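Local coordinates for diguanylate cyclase (Xanthomonas campestris pv. campestris, PDB 5H5O), which binds cyclic GMP through its cyclic nucleotide-binding domain and probably makes cyclic di-GMP from two GTP through its GGDEF domain, at residues V42-I47 and D87-E92. Sequence-based numbering, arbitrary orientation.
Sequences VVTGQI and DSRLIE
The carbonyl oxygen of Arg-89 takes two consecutive backbone N-H groups, those of Val-43 and Thr-44, which marks a classic beta bulge in an antiparallel pair. Val-43 N lies 2.9 Å and Thr-44 N 3.2 Å from Arg-89 O; both bonds are nearly straight and arrive from the same face of the carbonyl plane. Arg-89 N, lying above the carbonyl plane of Thr-44, answers with a 3.0 Å bond to Thr-44 O and closes a hydrogen-bonded pair. The evidence for the bulge is the register: Val-42 faces Leu-90 in a non-hydrogen-bonded pair, yet Thr-44 faces Arg-89.

Val-43, at phi/psi -116/-22°, leaves the extended form, and its side chain crosses that of Ile-91 at about a right angle, CG1 3.6 Å from Ile-91 CD1. At the second bulge residue, CG2 of Thr-44 rests against CB and CD of Arg-89, whose chain runs on extended from CG to NE. Leu-90 CD2 lies 3.8 Å from Ile-47 CG1 and 4.1 Å from Val-42 CG2, on the buried side where Phe-66 touches both Val-42 and Ile-47. Gly-45, with positive phi (85°), turns the chain out of strand 39-44 toward strand 47-50 of the other sheet of this cupin-like beta-sandwich. There Gln-46 N donates to Ser-88 OG over 2.9 Å, and the same hydroxyl bonds to Val-86 O.

Since Ser-88 OG accepts from Gln-46 N, its own proton can serve Val-86 O; one hydroxyl of a buried serine thus links the backbone at Val-86, in its own run of chain, to Gln-46 in the neighbouring one, where both pass between the two sheets.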
# COMPACT_ATOMS: atom_id res chain seq x y z
N VAL A 42 17.82 -6.39 -0.92
CA VAL A 42 19.28 -6.37 -0.78
C VAL A 42 19.70 -7.28 0.38
O VAL A 42 19.20 -7.15 1.50
CB VAL A 42 19.80 -4.94 -0.49
CG1 VAL A 42 21.35 -4.89 -0.56
CG2 VAL A 42 19.18 -3.92 -1.47
N VAL A 43 20.62 -8.21 0.14
CA VAL A 43 21.20 -8.95 1.27
C VAL A 43 22.70 -8.70 1.46
O VAL A 43 23.23 -8.89 2.54
CB VAL A 43 20.90 -10.45 1.24
CG1 VAL A 43 19.36 -10.70 1.15
CG2 VAL A 43 21.64 -11.14 0.12
N THR A 44 23.39 -8.27 0.41
CA THR A 44 24.75 -7.80 0.55
C THR A 44 24.95 -6.61 -0.36
O THR A 44 24.32 -6.53 -1.41
CB THR A 44 25.80 -8.87 0.15
OG1 THR A 44 26.08 -8.76 -1.24
CG2 THR A 44 25.32 -10.27 0.43
N GLY A 45 25.82 -5.69 0.05
CA GLY A 45 26.21 -4.58 -0.80
C GLY A 45 25.22 -3.42 -0.70
O GLY A 45 24.69 -3.13 0.37
N GLN A 46 24.97 -2.76 -1.83
CA GLN A 46 24.13 -1.57 -1.81
C GLN A 46 23.55 -1.25 -3.18
O GLN A 46 24.26 -1.26 -4.19
CB GLN A 46 24.92 -0.38 -1.27
CG GLN A 46 24.23 0.98 -1.38
CD GLN A 46 25.14 2.09 -0.92
OE1 GLN A 46 25.57 2.12 0.24
NE2 GLN A 46 25.48 3.01 -1.83
N ILE A 47 22.25 -0.97 -3.21
CA ILE A 47 21.61 -0.58 -4.45
C ILE A 47 21.29 0.90 -4.40
O ILE A 47 20.80 1.39 -3.39
CB ILE A 47 20.32 -1.37 -4.70
CG1 ILE A 47 20.64 -2.82 -5.08
CG2 ILE A 47 19.47 -0.68 -5.80
CD1 ILE A 47 21.55 -2.94 -6.31
N ASP A 87 29.66 -4.50 -5.53
CA ASP A 87 29.20 -5.86 -5.79
C ASP A 87 28.08 -6.16 -4.80
O ASP A 87 28.25 -5.97 -3.60
CB ASP A 87 30.33 -6.88 -5.62
CG ASP A 87 31.30 -6.92 -6.80
OD1 ASP A 87 31.23 -6.06 -7.71
OD2 ASP A 87 32.15 -7.84 -6.82
N SER A 88 26.95 -6.62 -5.28
CA SER A 88 25.80 -6.79 -4.40
C SER A 88 25.13 -8.12 -4.63
O SER A 88 25.27 -8.74 -5.68
CB SER A 88 24.80 -5.65 -4.63
OG SER A 88 25.31 -4.44 -4.13
N ARG A 89 24.37 -8.57 -3.63
CA ARG A 89 23.57 -9.77 -3.81
C ARG A 89 22.16 -9.44 -3.38
O ARG A 89 21.96 -8.71 -2.40
CB ARG A 89 24.11 -10.94 -2.98
CG ARG A 89 25.43 -11.51 -3.44
CD ARG A 89 25.89 -12.55 -2.44
NE ARG A 89 26.78 -13.52 -3.05
CZ ARG A 89 27.41 -14.47 -2.37
NH1 ARG A 89 27.25 -14.55 -1.06
NH2 ARG A 89 28.21 -15.32 -3.00
N LEU A 90 21.19 -9.99 -4.11
CA LEU A 90 19.79 -9.65 -3.94
C LEU A 90 18.94 -10.89 -3.87
O LEU A 90 19.25 -11.90 -4.50
CB LEU A 90 19.31 -8.82 -5.14
CG LEU A 90 20.09 -7.58 -5.57
CD1 LEU A 90 19.45 -6.96 -6.79
CD2 LEU A 90 20.14 -6.56 -4.46
N ILE A 91 17.85 -10.81 -3.11
CA ILE A 91 16.74 -11.74 -3.31
C ILE A 91 15.85 -11.16 -4.41
O ILE A 91 15.42 -10.00 -4.34
CB ILE A 91 15.89 -11.91 -2.05
CG1 ILE A 91 16.72 -12.57 -0.94
CG2 ILE A 91 14.61 -12.73 -2.36
CD1 ILE A 91 16.19 -12.25 0.45
N GLU A 92 15.60 -11.96 -5.44
CA GLU A 92 14.69 -11.57 -6.51
C GLU A 92 13.39 -12.36 -6.38
O GLU A 92 13.39 -13.59 -6.42
CB GLU A 92 15.34 -11.81 -7.86
CG GLU A 92 14.48 -11.52 -9.07
CD GLU A 92 15.22 -11.82 -10.37
OE1 GLU A 92 16.24 -11.17 -10.64
OE2 GLU A 92 14.77 -12.71 -11.11